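Local coordinates for rhizavidin (Rhizobium etli, PDB 3EW1), which binds biotin with high affinity as a secreted dimer of the avidin family, at residues Ser53-Thr58 with Val70-Ser75; Thr83-Tyr88 with Thr100-Ala105. All coordinates share one frame; numbering follows the deposited sequence.

Contact 1 of 2, residues Ser53-Thr58 with Val70-Ser75; sequences SPYPLT and VGWNNS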
loop_
_atom_site.group_PDB
_atom_site.type_symbol
_atom_site.label_atom_id
_atom_site.label_comp_id
_atom_site.label_asym_id
_atom_site.label_seq_id
_atom_site.Cartn_x
_atom_site.Cartn_y
_atom_site.Cartn_z
ATOM N N SER B 53 -2.188 17.499 -8.933
ATOM C CA SER B 53 -0.780 17.181 -9.218
ATOM C C SER B 53 -0.554 15.705 -8.903
ATOM O O SER B 53 -1.271 15.144 -8.064
ATOM C CB SER B 53 0.214 18.095 -8.447
ATOM O OG SER B 53 0.187 17.864 -7.059
ATOM N N PRO B 54 0.385 15.052 -9.620
ATOM C CA PRO B 54 0.467 13.589 -9.437
ATOM C C PRO B 54 1.291 13.224 -8.235
ATOM O O PRO B 54 2.363 13.826 -8.032
ATOM C CB PRO B 54 1.163 13.093 -10.727
ATOM C CG PRO B 54 2.002 14.319 -11.195
ATOM C CD PRO B 54 1.352 15.555 -10.622
ATOM N N TYR B 55 0.792 12.238 -7.490
ATOM C CA TYR B 55 1.459 11.681 -6.303
ATOM C C TYR B 55 1.797 10.219 -6.562
ATOM O O TYR B 55 0.961 9.476 -7.059
ATOM C CB TYR B 55 0.533 11.793 -5.111
ATOM C CG TYR B 55 0.482 13.206 -4.627
ATOM C CD1 TYR B 55 -0.431 14.103 -5.170
ATOM C CD2 TYR B 55 1.387 13.682 -3.650
ATOM C CE1 TYR B 55 -0.475 15.446 -4.768
ATOM C CE2 TYR B 55 1.306 15.010 -3.218
ATOM C CZ TYR B 55 0.382 15.889 -3.799
ATOM O OH TYR B 55 0.256 17.218 -3.471
ATOM N N PRO B 56 3.017 9.790 -6.217
ATOM C CA PRO B 56 3.391 8.382 -6.424
ATOM C C PRO B 56 2.472 7.449 -5.656
ATOM O O PRO B 56 2.018 7.727 -4.535
ATOM C CB PRO B 56 4.822 8.316 -5.832
ATOM C CG PRO B 56 5.345 9.749 -6.015
ATOM C CD PRO B 56 4.132 10.585 -5.655
ATOM N N LEU B 57 2.182 6.323 -6.290
ATOM C CA LEU B 57 1.444 5.268 -5.651
ATOM C C LEU B 57 2.176 3.969 -5.818
ATOM O O LEU B 57 2.861 3.733 -6.816
ATOM C CB LEU B 57 0.048 5.237 -6.270
ATOM C CG LEU B 57 -0.856 4.265 -6.991
ATOM C CD1 LEU B 57 -0.622 2.738 -7.018
ATOM C CD2 LEU B 57 -2.309 4.644 -6.689
ATOM N N THR B 58 2.051 3.123 -4.813
ATOM C CA THR B 58 2.685 1.806 -4.860
ATOM C C THR B 58 1.751 0.805 -4.203
ATOM O O THR B 58 0.962 1.166 -3.361
ATOM C CB THR B 58 4.040 1.868 -4.163
ATOM O OG1 THR B 58 4.762 0.658 -4.391
ATOM C CG2 THR B 58 3.822 2.133 -2.727
ATOM N N VAL B 70 -0.509 5.872 -0.949
ATOM C CA VAL B 70 -0.078 7.174 -1.460
ATOM C C VAL B 70 0.328 7.998 -0.245
ATOM O O VAL B 70 -0.419 8.076 0.721
ATOM C CB VAL B 70 -1.226 7.891 -2.262
ATOM C CG1 VAL B 70 -0.878 9.311 -2.612
ATOM C CG2 VAL B 70 -1.593 7.098 -3.557
ATOM N N GLY B 71 1.549 8.553 -0.272
ATOM C CA GLY B 71 1.963 9.600 0.686
ATOM C C GLY B 71 1.683 10.960 0.045
ATOM O O GLY B 71 1.862 11.124 -1.175
ATOM N N TRP B 72 1.228 11.935 0.839
ATOM C CA TRP B 72 0.754 13.199 0.270
ATOM C C TRP B 72 1.809 14.335 0.170
ATOM O O TRP B 72 1.523 15.491 0.461
ATOM C CB TRP B 72 -0.531 13.643 0.973
ATOM C CG TRP B 72 -1.678 12.660 0.661
ATOM C CD1 TRP B 72 -2.215 11.740 1.525
ATOM C CD2 TRP B 72 -2.310 12.447 -0.614
ATOM N NE1 TRP B 72 -3.202 11.000 0.862
ATOM C CE2 TRP B 72 -3.274 11.427 -0.441
ATOM C CE3 TRP B 72 -2.189 13.052 -1.854
ATOM C CZ2 TRP B 72 -4.108 10.986 -1.499
ATOM C CZ3 TRP B 72 -3.011 12.623 -2.907
ATOM C CH2 TRP B 72 -3.935 11.575 -2.722
ATOM N N ASN B 73 2.996 13.982 -0.311
ATOM C CA ASN B 73 4.034 14.940 -0.664
ATOM C C ASN B 73 4.702 14.507 -1.950
ATOM O O ASN B 73 5.278 13.434 -2.002
ATOM C CB ASN B 73 5.100 15.079 0.451
ATOM C CG ASN B 73 6.067 16.257 0.196
ATOM O OD1 ASN B 73 5.904 17.053 -0.727
ATOM N ND2 ASN B 73 7.063 16.379 1.055
ATOM N N ASN B 74 4.610 15.348 -2.978
ATOM C CA ASN B 74 5.286 15.137 -4.257
ATOM C C ASN B 74 6.304 16.276 -4.603
ATOM O O ASN B 74 6.827 16.304 -5.714
ATOM C CB ASN B 74 4.223 14.971 -5.361
ATOM C CG ASN B 74 3.343 16.192 -5.491
ATOM O OD1 ASN B 74 3.539 17.204 -4.778
ATOM N ND2 ASN B 74 2.367 16.121 -6.389
ATOM N N SER B 75 6.557 17.190 -3.651
ATOM C CA SER B 75 7.393 18.432 -3.802
ATOM C C SER B 75 6.677 19.595 -4.493
ATOM O O SER B 75 7.194 20.690 -4.632
ATOM C CB SER B 75 8.790 18.196 -4.440
ATOM O OG SER B 75 8.676 18.035 -5.859
HETATM O O HOH W 1 3.144 9.223 -2.601
#
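The carboxamide nitrogen of N74 is shared by two acceptors of 53-58: ND2 reaches the carbonyl oxygen of P54 at 2.8 Å and OG of S53 at 2.9 Å. Both bonds are nearly straight, and both acceptors lie within a few degrees of the amide plane, so the two N-H groups fix the rotation of the amide about chi2. From the P54 side the approach is less regular, since the nitrogen stands well above the carbonyl plane. The chi1 of N74, 60°, sets CG between its own backbone N and carbonyl carbon and lays the amide over the ring of Y55. The two planes are only 8° apart, with ND2 of N74 3.3 Å from CZ of Y55. OD1 of N74 turns to the backbone N of T76 and E77, while OH of Y55 bonds E77 O. A water bridges the two segments, donating to P56 O and to G71 O, each at 2.7 Å from it. These residues belong to the hairpin of strands 54-62 and 65-71 in the eight-stranded avidin barrel, near the corner that the chain turns at W72, the centre of an inverse gamma turn. Beneath Y55, on the face opposite the amide, W72 presents the edge of its six-membered ring in a T-shaped stack, with centroids 5.1 Å apart and planes at 62°; the tyrosine ring is thus held between an amide and an indole. V70 packs beside them: its CG1 lies over a face of the W72 ring, offset toward the rim, and meets CB of Y55 at 3.8 Å, while its CG2 meets CB of L57 at 3.7 Å. The indole NE1 of W72 bonds OG1 of T83, and its ring touches the biotin-binding residue S81.

Contact 2 of 2, residues Thr83-Tyr88 with Thr100-Ala105; sequences TGWTGY and TSWNLA
The carbonyl oxygen of G84 is gripped from several sides: it accepts from N103 N at 3.0 Å, CA of W102 makes a CA-H...O contact to it at 3.1 Å, and a water 3.0 Å from it may donate as well. G84 N returns a bond to N103 O, and T86 and S101 form a second reciprocal pair, with T86 N 2.9 Å from S101 O. Strands 78-92 and 95-108, consecutive in the chain and antiparallel (163° here), form a hairpin of the avidin barrel. Between the hydrogen-bonded pairs W85 faces W102 as a non-hydrogen-bonded pair. CB of W102 sits over the five-membered ring of W85 in a CH-pi contact, 4.0 Å from its centroid; chi1 of W102, 54°, sets CG between backbone N and carbonyl carbon, and the indole turns an edge toward the same ring, planes at 60°. CG2 of T83 covers that face too. OG1 of T100 lies in the W85 plane, 3.4 Å from CD1 of W85, and bonds D119 O. NE1 of W85 bonds OD2 of D119, a biotin-binding residue, while the ring stacks on F68. Replacing W85 by an alanine would remove the indole, which is likely to leave OD2 of D119 without that donor and open a gap under CB of W102.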
loop_
_atom_site.group_PDB
_atom_site.type_symbol
_atom_site.label_atom_id
_atom_site.label_comp_id
_atom_site.label_asym_id
_atom_site.label_seq_id
_atom_site.Cartn_x
_atom_site.Cartn_y
_atom_site.Cartn_z
ATOM N N THR B 83 -2.527 7.749 2.632
ATOM C CA THR B 83 -3.759 6.984 2.466
ATOM C C THR B 83 -3.413 5.598 1.980
ATOM O O THR B 83 -2.503 5.402 1.141
ATOM C CB THR B 83 -4.625 7.676 1.443
ATOM O OG1 THR B 83 -5.001 8.977 1.879
ATOM C CG2 THR B 83 -5.898 6.912 1.214
ATOM N N GLY B 84 -4.167 4.633 2.494
ATOM C CA GLY B 84 -3.995 3.255 2.111
ATOM C C GLY B 84 -5.351 2.788 1.634
ATOM O O GLY B 84 -6.322 2.944 2.367
ATOM N N TRP B 85 -5.411 2.175 0.455
ATOM C CA TRP B 85 -6.637 1.562 -0.050
ATOM C C TRP B 85 -6.466 0.061 -0.103
ATOM O O TRP B 85 -5.393 -0.461 -0.456
ATOM C CB TRP B 85 -6.951 2.033 -1.463
ATOM C CG TRP B 85 -7.269 3.482 -1.723
ATOM C CD1 TRP B 85 -8.514 3.997 -2.034
ATOM C CD2 TRP B 85 -6.350 4.563 -1.860
ATOM N NE1 TRP B 85 -8.414 5.334 -2.328
ATOM C CE2 TRP B 85 -7.104 5.718 -2.184
ATOM C CE3 TRP B 85 -4.959 4.673 -1.706
ATOM C CZ2 TRP B 85 -6.522 6.965 -2.395
ATOM C CZ3 TRP B 85 -4.387 5.925 -1.889
ATOM C CH2 TRP B 85 -5.162 7.052 -2.247
ATOM N N THR B 86 -7.548 -0.646 0.193
ATOM C CA THR B 86 -7.553 -2.111 0.092
ATOM C C THR B 86 -8.887 -2.493 -0.539
ATOM O O THR B 86 -9.892 -1.915 -0.169
ATOM C CB THR B 86 -7.394 -2.734 1.516
ATOM O OG1 THR B 86 -6.354 -2.051 2.245
ATOM C CG2 THR B 86 -7.060 -4.210 1.416
ATOM N N GLY B 87 -8.900 -3.453 -1.472
ATOM C CA GLY B 87 -10.164 -3.885 -2.081
ATOM C C GLY B 87 -9.901 -4.905 -3.161
ATOM O O GLY B 87 -8.957 -5.703 -3.091
ATOM N N TYR B 88 -10.793 -4.921 -4.144
ATOM C CA TYR B 88 -10.753 -5.957 -5.173
ATOM C C TYR B 88 -11.328 -5.450 -6.485
ATOM O O TYR B 88 -12.081 -4.491 -6.496
ATOM C CB TYR B 88 -11.567 -7.162 -4.692
ATOM C CG TYR B 88 -12.997 -6.798 -4.266
ATOM C CD1 TYR B 88 -13.292 -6.403 -2.951
ATOM C CD2 TYR B 88 -14.056 -6.808 -5.199
ATOM C CE1 TYR B 88 -14.611 -6.043 -2.585
ATOM C CE2 TYR B 88 -15.349 -6.456 -4.845
ATOM C CZ TYR B 88 -15.627 -6.093 -3.550
ATOM O OH TYR B 88 -16.915 -5.770 -3.220
ATOM N N THR B 100 -12.985 -0.382 -3.077
ATOM C CA THR B 100 -11.990 -0.230 -2.000
ATOM C C THR B 100 -12.531 0.414 -0.719
ATOM O O THR B 100 -13.510 1.168 -0.759
ATOM C CB THR B 100 -10.787 0.665 -2.437
ATOM O OG1 THR B 100 -11.185 2.029 -2.529
ATOM C CG2 THR B 100 -10.113 0.214 -3.715
ATOM N N SER B 101 -11.871 0.117 0.406
ATOM C CA SER B 101 -11.941 0.917 1.671
ATOM C C SER B 101 -10.627 1.569 1.810
ATOM O O SER B 101 -9.623 0.978 1.416
ATOM C CB SER B 101 -12.130 -0.001 2.873
ATOM O OG SER B 101 -13.428 -0.615 2.767
ATOM N N TRP B 102 -10.631 2.775 2.388
ATOM C CA TRP B 102 -9.375 3.506 2.632
ATOM C C TRP B 102 -9.329 4.034 4.037
ATOM O O TRP B 102 -10.356 4.262 4.702
ATOM C CB TRP B 102 -9.147 4.623 1.608
ATOM C CG TRP B 102 -10.263 5.652 1.422
ATOM C CD1 TRP B 102 -11.196 5.708 0.404
ATOM C CD2 TRP B 102 -10.518 6.805 2.257
ATOM N NE1 TRP B 102 -12.019 6.800 0.581
ATOM C CE2 TRP B 102 -11.628 7.489 1.703
ATOM C CE3 TRP B 102 -9.944 7.298 3.430
ATOM C CZ2 TRP B 102 -12.165 8.644 2.278
ATOM C CZ3 TRP B 102 -10.477 8.462 4.005
ATOM C CH2 TRP B 102 -11.572 9.118 3.431
ATOM N N ASN B 103 -8.077 4.192 4.484
ATOM C CA ASN B 103 -7.723 4.916 5.689
ATOM C C ASN B 103 -6.832 6.086 5.303
ATOM O O ASN B 103 -6.003 5.963 4.424
ATOM C CB ASN B 103 -6.996 3.995 6.673
ATOM C CG ASN B 103 -7.945 2.992 7.328
ATOM O OD1 ASN B 103 -9.029 3.377 7.822
ATOM N ND2 ASN B 103 -7.527 1.731 7.410
ATOM N N LEU B 104 -7.034 7.212 5.980
ATOM C CA LEU B 104 -6.212 8.403 5.796
ATOM C C LEU B 104 -5.649 8.742 7.171
ATOM O O LEU B 104 -6.413 9.003 8.112
ATOM C CB LEU B 104 -7.080 9.571 5.272
ATOM C CG LEU B 104 -6.576 11.020 5.284
ATOM C CD1 LEU B 104 -5.317 11.147 4.445
ATOM C CD2 LEU B 104 -7.668 11.984 4.786
ATOM N N ALA B 105 -4.323 8.716 7.274
ATOM C CA ALA B 105 -3.629 9.124 8.498
ATOM C C ALA B 105 -3.141 10.559 8.326
ATOM O O ALA B 105 -2.487 10.892 7.344
ATOM C CB ALA B 105 -2.448 8.176 8.821
HETATM O O HOH W 2 -6.927 0.261 3.481
#

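Contact 2 is the more enclosed: none of its touching residues is exposed, whereas contact 1 has an exposed P54 and partly exposed N73 and N74 at its turn. They lie in successive hairpins of one barrel, whose neighbouring strands 65-71 and 78-92 join through V70 O and T83 N, 2.9 Å apart and probably hydrogen-bonded. In contact 1, side-chain amide and hydroxyl groups and a bridging water do most of the polar work; in contact 2, regular strand pairing supplies it through the backbone. Aromatic packing runs between them, CZ2 of W72 lying 4.1 Å from CH2 of W85, and CG2 of V70 adds an aliphatic contact to the W85 ring. Both also touch the second subunit, through P56 and W72 and through T86 and N103.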